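Local coordinates for galactitol 1-phosphate 5-dehydrogenase (Escherichia coli, PDB 4UEJ), which oxidises galactitol 1-phosphate to D-tagatose 6-phosphate with NAD(+), as a homodimeric zinc-containing dehydrogenase, at residues A[88-93]-A[124-129]; A[289-292]-A[297-300]; A[19-22]-A[28-31]; A[144-149]-A[173-178]. One frame throughout, in Å; residues are numbered along the deposited sequence.

Interaction 1. Residues A[88-93]-A[124-129]. With ZN (zinc ion), chain C.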
loop_
_atom_site.group_PDB
_atom_site.type_symbol
_atom_site.label_atom_id
_atom_site.label_comp_id
_atom_site.label_asym_id
_atom_site.label_seq_id
_atom_site.Cartn_x
_atom_site.Cartn_y
_atom_site.Cartn_z
ATOM N N PRO A 88 4.544 -2.622 25.239
ATOM C CA PRO A 88 5.353 -1.501 24.759
ATOM C C PRO A 88 6.080 -0.822 25.916
ATOM O O PRO A 88 5.740 -1.050 27.091
ATOM C CB PRO A 88 4.327 -0.562 24.115
ATOM C CG PRO A 88 3.027 -0.936 24.678
ATOM C CD PRO A 88 3.100 -2.345 25.195
ATOM N N CYS A 89 7.062 0.013 25.593
ATOM C CA CYS A 89 7.844 0.706 26.619
ATOM C C CYS A 89 7.097 1.931 27.153
ATOM O O CYS A 89 7.348 2.376 28.285
ATOM C CB CYS A 89 9.221 1.113 26.070
ATOM S SG CYS A 89 9.260 2.640 25.075
ATOM N N PHE A 90 6.195 2.460 26.322
ATOM C CA PHE A 90 5.328 3.602 26.630
ATOM C C PHE A 90 6.048 4.935 26.783
ATOM O O PHE A 90 5.437 5.923 27.209
ATOM C CB PHE A 90 4.510 3.342 27.902
ATOM C CG PHE A 90 3.472 2.288 27.738
ATOM C CD1 PHE A 90 2.405 2.480 26.881
ATOM C CD2 PHE A 90 3.549 1.107 28.459
ATOM C CE1 PHE A 90 1.441 1.502 26.733
ATOM C CE2 PHE A 90 2.592 0.127 28.315
ATOM C CZ PHE A 90 1.533 0.329 27.459
ATOM N N THR A 91 7.331 4.984 26.438
ATOM C CA THR A 91 8.091 6.218 26.645
ATOM C C THR A 91 8.935 6.655 25.446
ATOM O O THR A 91 9.578 7.696 25.504
ATOM C CB THR A 91 9.032 6.096 27.862
ATOM O OG1 THR A 91 10.017 5.089 27.607
ATOM C CG2 THR A 91 8.239 5.737 29.118
ATOM N N CYS A 92 8.940 5.867 24.374
ATOM C CA CYS A 92 9.657 6.256 23.152
ATOM C C CYS A 92 8.725 7.101 22.286
ATOM O O CYS A 92 7.523 7.124 22.530
ATOM C CB CYS A 92 10.135 5.031 22.382
ATOM S SG CYS A 92 8.790 4.072 21.646
ATOM N N PRO A 93 9.274 7.812 21.282
ATOM C CA PRO A 93 8.417 8.671 20.457
ATOM C C PRO A 93 7.276 7.924 19.777
ATOM O O PRO A 93 6.176 8.464 19.719
ATOM C CB PRO A 93 9.390 9.236 19.417
ATOM C CG PRO A 93 10.695 9.259 20.122
ATOM C CD PRO A 93 10.703 8.012 20.971
ATOM N N LYS A 124 2.560 -8.078 33.552
ATOM C CA LYS A 124 2.220 -6.738 34.020
ATOM C C LYS A 124 0.711 -6.534 34.023
ATOM O O LYS A 124 -0.004 -7.142 33.229
ATOM C CB LYS A 124 2.876 -5.662 33.150
ATOM C CG LYS A 124 4.368 -5.824 32.972
ATOM C CD LYS A 124 5.093 -5.940 34.289
ATOM C CE LYS A 124 6.584 -6.106 34.032
ATOM N NZ LYS A 124 7.373 -6.305 35.275
ATOM N N ARG A 125 0.234 -5.680 34.923
ATOM C CA ARG A 125 -1.164 -5.241 34.903
ATOM C C ARG A 125 -1.596 -4.825 33.498
ATOM O O ARG A 125 -2.704 -5.134 33.050
ATOM C CB ARG A 125 -1.375 -4.077 35.882
ATOM C CG ARG A 125 -2.719 -3.357 35.736
ATOM C CD ARG A 125 -3.880 -4.291 36.016
ATOM N NE ARG A 125 -5.174 -3.645 35.806
ATOM C CZ ARG A 125 -5.856 -3.677 34.662
ATOM N NH1 ARG A 125 -5.372 -4.319 33.605
ATOM N NH2 ARG A 125 -7.029 -3.064 34.574
ATOM N N LYS A 126 -0.707 -4.141 32.789
ATOM C CA LYS A 126 -1.036 -3.651 31.459
ATOM C C LYS A 126 -1.129 -4.779 30.435
ATOM O O LYS A 126 -1.536 -4.548 29.299
ATOM C CB LYS A 126 -0.016 -2.608 31.009
ATOM C CG LYS A 126 -0.223 -1.254 31.687
ATOM C CD LYS A 126 0.598 -0.162 31.033
ATOM C CE LYS A 126 -0.081 1.194 31.171
ATOM N NZ LYS A 126 -0.412 1.505 32.590
ATOM N N ASN A 127 -0.753 -5.990 30.843
ATOM C CA ASN A 127 -0.847 -7.167 29.979
ATOM C C ASN A 127 -2.096 -8.012 30.228
ATOM O O ASN A 127 -2.180 -9.140 29.753
ATOM C CB ASN A 127 0.383 -8.070 30.146
ATOM C CG ASN A 127 1.652 -7.452 29.608
ATOM O OD1 ASN A 127 2.671 -7.404 30.306
ATOM N ND2 ASN A 127 1.609 -6.990 28.355
ATOM N N VAL A 128 -3.050 -7.498 30.997
ATOM C CA VAL A 128 -4.332 -8.194 31.108
ATOM C C VAL A 128 -5.480 -7.233 30.862
ATOM O O VAL A 128 -5.375 -6.028 31.114
ATOM C CB VAL A 128 -4.530 -8.875 32.479
ATOM C CG1 VAL A 128 -3.510 -9.988 32.681
ATOM C CG2 VAL A 128 -4.444 -7.868 33.599
ATOM N N PHE A 129 -6.577 -7.797 30.372
ATOM C CA PHE A 129 -7.753 -7.050 29.957
ATOM C C PHE A 129 -8.960 -7.719 30.584
ATOM O O PHE A 129 -9.215 -8.887 30.338
ATOM C CB PHE A 129 -7.842 -7.024 28.429
ATOM C CG PHE A 129 -9.120 -6.460 27.881
ATOM C CD1 PHE A 129 -9.268 -5.095 27.698
ATOM C CD2 PHE A 129 -10.149 -7.303 27.476
ATOM C CE1 PHE A 129 -10.436 -4.573 27.160
ATOM C CE2 PHE A 129 -11.314 -6.789 26.939
ATOM C CZ PHE A 129 -11.457 -5.417 26.786
HETATM ZN ZN ZN C . 8.040 2.395 23.084
#
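Lys126 reaches across to Phe90 with the middle of its chain rather than with its charge. From CB, which is directed at 88-93, CG stands anti to the carbonyl carbon (chi1 -76°) and the chain extends until CD arrives at the ring, 3.4 Å from Phe90 CE2 and 3.7 Å from Phe90 CZ. CE follows over one face, 4.1 Å from Phe90 CE2. The last bond then bends, and NZ ends 5.8 Å from the centroid of the Phe90 ring, so any cation-pi attraction is weak and the contact is chiefly methylene against ring. Pro88 CG covers the opposite face of Phe90, offset toward the rim, which leaves the ring sandwiched between a proline and an aliphatic chain; Trp294 adds an edge-to-face ring contact.

The turn that presents Phe90 also binds zinc. The metal is held by Cys89 SG at 2.4 Å and by Cys92 SG at 2.3 Å, with Cys95 and Cys103 completing the site. Between the first two ligands, Thr91 N donates a nearly straight bond to Cys89 SG (3.3 Å, 166°), which probably helps to stabilise negative charge on that sulfur. A Cys-X-X-Cys turn within a four-cysteine zinc site, with Phe90 of that turn set against Lys126 of the 3-10 turn 125-126, is typical of the structural-zinc lobe of zinc-containing alcohol dehydrogenases.

Interaction 2. Residues A[289-292]-A[297-300]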
loop_
_atom_site.group_PDB
_atom_site.type_symbol
_atom_site.label_atom_id
_atom_site.label_comp_id
_atom_site.label_asym_id
_atom_site.label_seq_id
_atom_site.Cartn_x
_atom_site.Cartn_y
_atom_site.Cartn_z
ATOM N N ASN A 289 -2.174 -5.468 17.003
ATOM C CA ASN A 289 -3.571 -5.198 17.276
ATOM C C ASN A 289 -3.854 -4.198 18.384
ATOM O O ASN A 289 -4.684 -4.445 19.260
ATOM C CB ASN A 289 -4.274 -6.532 17.590
ATOM C CG ASN A 289 -3.386 -7.539 18.354
ATOM O OD1 ASN A 289 -2.240 -7.844 17.981
ATOM N ND2 ASN A 289 -3.946 -8.092 19.410
ATOM N N TYR A 290 -3.181 -3.056 18.334
ATOM C CA TYR A 290 -3.259 -2.097 19.423
ATOM C C TYR A 290 -3.437 -0.702 18.907
ATOM O O TYR A 290 -3.019 -0.372 17.795
ATOM C CB TYR A 290 -2.005 -2.157 20.300
ATOM C CG TYR A 290 -1.730 -3.559 20.732
ATOM C CD1 TYR A 290 -2.428 -4.114 21.788
ATOM C CD2 TYR A 290 -0.812 -4.347 20.055
ATOM C CE1 TYR A 290 -2.215 -5.409 22.172
ATOM C CE2 TYR A 290 -0.584 -5.640 20.436
ATOM C CZ TYR A 290 -1.296 -6.167 21.500
ATOM O OH TYR A 290 -1.093 -7.463 21.901
ATOM N N SER A 291 -4.065 0.114 19.740
ATOM C CA SER A 291 -4.206 1.526 19.460
ATOM C C SER A 291 -4.421 2.256 20.776
ATOM O O SER A 291 -4.538 1.639 21.835
ATOM C CB SER A 291 -5.360 1.784 18.485
ATOM O OG SER A 291 -6.588 1.311 19.004
ATOM N N SER A 292 -4.455 3.578 20.706
ATOM C CA SER A 292 -4.608 4.397 21.900
ATOM C C SER A 292 -6.074 4.767 22.122
ATOM O O SER A 292 -6.793 5.031 21.159
ATOM C CB SER A 292 -3.748 5.655 21.781
ATOM O OG SER A 292 -4.042 6.562 22.822
ATOM N N GLN A 297 -9.305 0.563 21.171
ATOM C CA GLN A 297 -10.723 0.320 20.993
ATOM C C GLN A 297 -10.990 -1.074 20.442
ATOM O O GLN A 297 -12.067 -1.629 20.686
ATOM C CB GLN A 297 -11.343 1.378 20.079
ATOM C CG GLN A 297 -10.988 1.233 18.614
ATOM C CD GLN A 297 -12.222 1.253 17.736
ATOM O OE1 GLN A 297 -13.336 1.005 18.209
ATOM N NE2 GLN A 297 -12.036 1.551 16.455
ATOM N N GLU A 298 -10.017 -1.655 19.734
ATOM C CA GLU A 298 -10.187 -3.010 19.188
ATOM C C GLU A 298 -10.576 -4.011 20.278
ATOM O O GLU A 298 -11.410 -4.897 20.070
ATOM C CB GLU A 298 -8.905 -3.494 18.493
ATOM C CG GLU A 298 -8.506 -2.723 17.220
ATOM C CD GLU A 298 -7.564 -1.554 17.504
ATOM O OE1 GLU A 298 -7.659 -0.964 18.604
ATOM O OE2 GLU A 298 -6.722 -1.222 16.630
ATOM N N TRP A 299 -9.946 -3.874 21.433
ATOM C CA TRP A 299 -10.166 -4.786 22.548
ATOM C C TRP A 299 -11.570 -4.637 23.145
ATOM O O TRP A 299 -12.252 -5.632 23.376
ATOM C CB TRP A 299 -9.076 -4.556 23.601
ATOM C CG TRP A 299 -7.774 -5.053 23.067
ATOM C CD1 TRP A 299 -6.983 -4.447 22.121
ATOM C CD2 TRP A 299 -7.148 -6.298 23.376
ATOM N NE1 TRP A 299 -5.886 -5.238 21.843
ATOM C CE2 TRP A 299 -5.968 -6.382 22.604
ATOM C CE3 TRP A 299 -7.460 -7.354 24.248
ATOM C CZ2 TRP A 299 -5.107 -7.474 22.675
ATOM C CZ3 TRP A 299 -6.612 -8.431 24.312
ATOM C CH2 TRP A 299 -5.444 -8.485 23.534
ATOM N N GLU A 300 -12.001 -3.397 23.366
ATOM C CA GLU A 300 -13.370 -3.130 23.811
ATOM C C GLU A 300 -14.387 -3.611 22.795
ATOM O O GLU A 300 -15.379 -4.235 23.159
ATOM C CB GLU A 300 -13.603 -1.638 24.069
ATOM C CG GLU A 300 -12.695 -1.016 25.093
ATOM C CD GLU A 300 -13.197 0.343 25.532
ATOM O OE1 GLU A 300 -13.602 1.135 24.650
ATOM O OE2 GLU A 300 -13.192 0.614 26.754
HETATM O O HOH W 1 -8.361 3.111 20.096
#
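Ser291 OG gives a short hydrogen bond to Glu298 OE1, 2.5 Å, entering on the syn lone pair, the side of the other carboxylate oxygen. OG gets there because it sits between the backbone N and the carbonyl carbon (chi1 59°). The second direct bond runs from Trp299 NE1 to Asn289 O (3.0 Å, 146°), with the oxygen at the edge of the indole, slightly tilted from its plane. Both tie the loop that follows strand 282-285, outermost within this chain in the Rossmann-type parallel sheet, onto the first turn of helix 297-307.

A water extends the polar network at that helix start: it donates to Ser291 OG (2.8 Å) and to Ser292 O (2.7 Å), and accepts from Gln297 N at 2.9 Å, so an N-H of the first turn is satisfied through solvent. Glu298 OE2 is held in turn by His151 of helix 143-155, which fixes the carboxylate from its other oxygen.

Packing begins where Tyr290 meets the indole. Its ring and the five-membered ring of Trp299 lie 15° apart in plane but are slid so far that they hardly overlap, with Tyr290 CE1 3.6 Å from Trp299 CZ2. Replacing Trp299 by an alanine would probably leave Asn289 O without this N-H donor and open a gap beside the Tyr290 ring. The contact borders the catalytic site, since Asn289 ND2 bonds weakly to Glu144, a catalytic-zinc ligand by similarity. The Asn289 amide crosses the indole obliquely; ND2 bonds to Thr147 OG1 and also rests 3.5 Å from Trp299 CZ2.

Interaction 3. Residues A[19-22]-A[28-31]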
loop_
_atom_site.group_PDB
_atom_site.type_symbol
_atom_site.label_atom_id
_atom_site.label_comp_id
_atom_site.label_asym_id
_atom_site.label_seq_id
_atom_site.Cartn_x
_atom_site.Cartn_y
_atom_site.Cartn_z
ATOM N N ILE A 19 5.676 -22.565 40.223
ATOM C CA ILE A 19 4.775 -21.443 39.977
ATOM C C ILE A 19 5.570 -20.150 40.040
ATOM O O ILE A 19 6.307 -19.929 41.003
ATOM C CB ILE A 19 3.641 -21.370 41.015
ATOM C CG1 ILE A 19 3.075 -22.759 41.308
ATOM C CG2 ILE A 19 2.554 -20.418 40.556
ATOM C CD1 ILE A 19 2.158 -23.267 40.265
ATOM N N PRO A 20 5.435 -19.292 39.017
ATOM C CA PRO A 20 6.143 -18.009 39.059
ATOM C C PRO A 20 5.586 -17.089 40.140
ATOM O O PRO A 20 4.384 -17.114 40.405
ATOM C CB PRO A 20 5.905 -17.426 37.663
ATOM C CG PRO A 20 4.660 -18.105 37.171
ATOM C CD PRO A 20 4.712 -19.488 37.748
ATOM N N GLU A 21 6.453 -16.294 40.758
ATOM C CA GLU A 21 6.020 -15.389 41.812
ATOM C C GLU A 21 5.921 -13.961 41.295
ATOM O O GLU A 21 6.583 -13.591 40.328
ATOM C CB GLU A 21 6.976 -15.455 43.004
ATOM C CG GLU A 21 7.037 -16.825 43.678
ATOM C CD GLU A 21 5.708 -17.256 44.285
ATOM O OE1 GLU A 21 4.924 -16.381 44.711
ATOM O OE2 GLU A 21 5.446 -18.476 44.339
ATOM N N ILE A 22 5.066 -13.173 41.931
ATOM C CA ILE A 22 4.971 -11.754 41.631
ATOM C C ILE A 22 6.216 -11.076 42.174
ATOM O O ILE A 22 6.549 -11.241 43.349
ATOM C CB ILE A 22 3.707 -11.129 42.242
ATOM C CG1 ILE A 22 2.463 -11.680 41.541
ATOM C CG2 ILE A 22 3.754 -9.612 42.150
ATOM C CD1 ILE A 22 1.167 -11.220 42.156
ATOM N N VAL A 28 0.610 -9.029 37.975
ATOM C CA VAL A 28 -0.436 -9.931 38.444
ATOM C C VAL A 28 -0.068 -11.359 38.074
ATOM O O VAL A 28 0.744 -11.582 37.175
ATOM C CB VAL A 28 -1.813 -9.605 37.824
ATOM C CG1 VAL A 28 -2.224 -8.177 38.136
ATOM C CG2 VAL A 28 -1.772 -9.827 36.321
ATOM N N ARG A 29 -0.665 -12.329 38.755
ATOM C CA ARG A 29 -0.513 -13.712 38.333
ATOM C C ARG A 29 -1.847 -14.227 37.836
ATOM O O ARG A 29 -2.881 -14.017 38.467
ATOM C CB ARG A 29 0.005 -14.613 39.465
ATOM C CG ARG A 29 0.234 -16.047 39.007
ATOM C CD ARG A 29 1.114 -16.851 39.962
ATOM N NE ARG A 29 0.560 -16.915 41.308
ATOM C CZ ARG A 29 1.192 -16.484 42.393
ATOM N NH1 ARG A 29 2.405 -15.960 42.288
ATOM N NH2 ARG A 29 0.611 -16.582 43.583
ATOM N N VAL A 30 -1.812 -14.898 36.698
ATOM C CA VAL A 30 -3.025 -15.440 36.110
ATOM C C VAL A 30 -3.029 -16.962 36.134
ATOM O O VAL A 30 -2.083 -17.602 35.696
ATOM C CB VAL A 30 -3.198 -14.968 34.653
ATOM C CG1 VAL A 30 -4.496 -15.498 34.081
ATOM C CG2 VAL A 30 -3.154 -13.446 34.580
ATOM N N LYS A 31 -4.110 -17.544 36.639
ATOM C CA LYS A 31 -4.314 -18.970 36.493
ATOM C C LYS A 31 -5.013 -19.188 35.160
ATOM O O LYS A 31 -6.147 -18.748 34.965
ATOM C CB LYS A 31 -5.136 -19.527 37.651
ATOM C CG LYS A 31 -5.356 -21.015 37.576
ATOM C CD LYS A 31 -6.144 -21.501 38.792
ATOM C CE LYS A 31 -6.756 -22.870 38.549
ATOM N NZ LYS A 31 -7.532 -23.344 39.737
#
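Arg29 carries most of this contact, touching each residue of 19-22 in a different way. Its NH1 donates to Pro20 O (3.0 Å, N-H...O 132°); the donor lies in the carbonyl plane on a lone pair, yet the oxygen is well tilted from the guanidinium plane, which accounts for the bent bond. The same NH1 forms a longer salt bridge to Glu21 OE1, 3.5 Å away. Those two side chains run alongside each other and point the same way, but their planes are turned 71° apart, so the charges do not meet as a flat two-pronged pair. Nearer the backbone, Ile19 CG2 packs on Arg29 CD at 3.9 Å, the two chains crossing at about a right angle, and Ile22 CD1 packs against the strand backbone, 4.2 Å from Val28 CA and 4.0 Å from Arg29 N.

Segment 28-31 is part of strand 27-36, which pairs antiparallel with both 60-68 and 120-124 in the main sheet of the GroES-like domain. Segment 19-22 belongs to the connection that leads into it.

A bend at chi3 (58°) turns the guanidinium after an extended start. Its principal polar partner is Asp66 of strand 60-68, which takes the NE side in a salt bridge and probably helps to orient NH1 for Pro20. A leucine in place of Arg29 would probably leave Pro20 O without this donor and both Glu21 and Asp66 without their positive mate. Further out from Arg29, Ile19 touches Tyr120 and Pro20 touches Val122, residues of strand 120-124.

Interaction 4. Residues A[144-149]-A[173-178]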
loop_
_atom_site.group_PDB
_atom_site.type_symbol
_atom_site.label_atom_id
_atom_site.label_comp_id
_atom_site.label_asym_id
_atom_site.label_seq_id
_atom_site.Cartn_x
_atom_site.Cartn_y
_atom_site.Cartn_z
ATOM N N GLU A 144 -7.845 -11.718 21.673
ATOM C CA GLU A 144 -6.646 -11.296 20.976
ATOM C C GLU A 144 -6.731 -11.582 19.454
ATOM O O GLU A 144 -6.508 -10.664 18.648
ATOM C CB GLU A 144 -5.418 -11.943 21.632
ATOM C CG GLU A 144 -4.102 -11.248 21.333
ATOM C CD GLU A 144 -3.475 -11.704 20.047
ATOM O OE1 GLU A 144 -3.990 -12.667 19.444
ATOM O OE2 GLU A 144 -2.475 -11.083 19.623
ATOM N N PRO A 145 -7.097 -12.818 19.048
ATOM C CA PRO A 145 -7.194 -13.002 17.591
ATOM C C PRO A 145 -8.335 -12.207 16.923
ATOM O O PRO A 145 -8.173 -11.816 15.752
ATOM C CB PRO A 145 -7.393 -14.528 17.438
ATOM C CG PRO A 145 -7.764 -15.028 18.787
ATOM C CD PRO A 145 -7.080 -14.111 19.759
ATOM N N ILE A 146 -9.422 -11.921 17.639
ATOM C CA ILE A 146 -10.456 -11.032 17.099
ATOM C C ILE A 146 -9.864 -9.662 16.798
ATOM O O ILE A 146 -10.099 -9.081 15.738
ATOM C CB ILE A 146 -11.622 -10.871 18.063
ATOM C CG1 ILE A 146 -12.386 -12.190 18.149
ATOM C CG2 ILE A 146 -12.600 -9.789 17.571
ATOM C CD1 ILE A 146 -13.308 -12.220 19.312
ATOM N N THR A 147 -9.072 -9.152 17.734
ATOM C CA THR A 147 -8.562 -7.799 17.556
ATOM C C THR A 147 -7.599 -7.668 16.389
ATOM O O THR A 147 -7.384 -6.565 15.929
ATOM C CB THR A 147 -7.852 -7.251 18.815
ATOM O OG1 THR A 147 -6.686 -8.034 19.113
ATOM C CG2 THR A 147 -8.829 -7.228 20.010
ATOM N N VAL A 148 -7.013 -8.768 15.927
ATOM C CA VAL A 148 -6.144 -8.709 14.753
ATOM C C VAL A 148 -6.918 -8.148 13.549
ATOM O O VAL A 148 -6.490 -7.170 12.901
ATOM C CB VAL A 148 -5.569 -10.082 14.408
ATOM C CG1 VAL A 148 -4.799 -10.024 13.111
ATOM C CG2 VAL A 148 -4.663 -10.568 15.541
ATOM N N GLY A 149 -8.061 -8.758 13.264
ATOM C CA GLY A 149 -8.912 -8.324 12.175
ATOM C C GLY A 149 -9.480 -6.948 12.430
ATOM O O GLY A 149 -9.550 -6.130 11.521
ATOM N N GLY A 173 -8.951 -15.145 9.827
ATOM C CA GLY A 173 -9.842 -14.861 8.706
ATOM C C GLY A 173 -11.315 -15.115 8.985
ATOM O O GLY A 173 -12.176 -14.308 8.624
ATOM N N LEU A 174 -11.627 -16.247 9.612
ATOM C CA LEU A 174 -13.013 -16.538 9.911
ATOM C C LEU A 174 -13.571 -15.537 10.909
ATOM O O LEU A 174 -14.723 -15.143 10.802
ATOM C CB LEU A 174 -13.160 -17.961 10.449
ATOM C CG LEU A 174 -12.875 -19.040 9.406
ATOM C CD1 LEU A 174 -12.803 -20.436 10.043
ATOM C CD2 LEU A 174 -13.962 -18.997 8.330
ATOM N N LEU A 175 -12.762 -15.133 11.890
ATOM C CA LEU A 175 -13.210 -14.111 12.844
ATOM C C LEU A 175 -13.464 -12.789 12.122
ATOM O O LEU A 175 -14.449 -12.099 12.394
ATOM C CB LEU A 175 -12.190 -13.919 13.967
ATOM C CG LEU A 175 -12.141 -15.098 14.964
ATOM C CD1 LEU A 175 -10.864 -14.999 15.814
ATOM C CD2 LEU A 175 -13.352 -15.110 15.844
ATOM N N ALA A 176 -12.570 -12.451 11.198
ATOM C CA ALA A 176 -12.708 -11.226 10.424
ATOM C C ALA A 176 -14.009 -11.199 9.617
ATOM O O ALA A 176 -14.648 -10.156 9.491
ATOM C CB ALA A 176 -11.506 -11.047 9.502
ATOM N N ILE A 177 -14.406 -12.338 9.071
ATOM C CA ILE A 177 -15.694 -12.419 8.390
ATOM C C ILE A 177 -16.827 -12.047 9.318
ATOM O O ILE A 177 -17.674 -11.217 8.971
ATOM C CB ILE A 177 -15.940 -13.820 7.835
ATOM C CG1 ILE A 177 -14.936 -14.107 6.716
ATOM C CG2 ILE A 177 -17.386 -13.955 7.360
ATOM C CD1 ILE A 177 -14.924 -15.552 6.268
ATOM N N GLN A 178 -16.836 -12.660 10.501
ATOM C CA GLN A 178 -17.868 -12.401 11.489
ATOM C C GLN A 178 -17.893 -10.938 11.914
ATOM O O GLN A 178 -18.969 -10.347 12.054
ATOM C CB GLN A 178 -17.672 -13.304 12.710
ATOM C CG GLN A 178 -17.724 -14.777 12.397
ATOM C CD GLN A 178 -17.590 -15.618 13.646
ATOM O OE1 GLN A 178 -17.944 -15.173 14.730
ATOM N NE2 GLN A 178 -17.073 -16.831 13.504
#
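Segments 144-149 and 173-178, both helical, come close without a hydrogen bond between them: the CA atoms of Ile146 and Leu175 are 5.9 Å apart. Small residues probably permit part of that closeness, for a CB modelled on Gly149 would lie only 3.3 Å from Ala176 CB, tighter than normal carbon packing. Within 144-149 the turn is slightly irregular: Val148 N bonds to Pro145 O at 3.3 Å, three residues back, and only weakly to Glu144 O, while Thr147 OG1 donates to Glu144 O at 2.7 Å, adding a side-chain grip to that carbonyl.

Leu175 carries the contact, its CB directed at the other helix. With CG anti to the carbonyl carbon (chi1 -72°), its two methyls divide the work: CD1 settles 3.9 Å from Pro145 CB and as far from Ile146 N, whereas CD2 meets Ile146 CG1 at 3.8 Å. The Ile146 and Leu175 side chains cross at about a right angle, branch against branch. Ile146 is enclosed further by Ala302 and Leu306 of helix 297-307, and Pro145 by Ile172.

The helices have different duties. Glu144, on the far side from Leu175, is a ligand of the catalytic zinc by similarity; in this structure that metal is bound by Cys38 and His59. Gly173, where a CB would point away from helix 143-155, fits the last glycine of a probable GxGxxG turn. The contact thus packs the helix bearing Glu144 against the first helix of a Rossmann-type nucleotide-binding fold.

In the fold
Interactions 2 and 4 are buried, while interactions 1 and 3 lie at the surface. The difference shows in their chemistry: apolar carbon contacts alone join the two segments of interaction 4, directed hydrogen bonds and one water fasten a helix start in interaction 2, and at the surface long cationic chains do the reaching, with charge pairing in interaction 3 and mostly methylenes in interaction 1. Interactions 1 and 3 reach the same sheet, where Val128 packs on Val28 and Val30. Interactions 2 and 4 meet through the hydrogen bond between Asn289 and Thr147, near the catalytic zinc. Phe129 against the backbone of Trp299 connects interaction 1 with interaction 2, whereas interactions 3 and 4 stay about 13 Å apart at their nearest atoms.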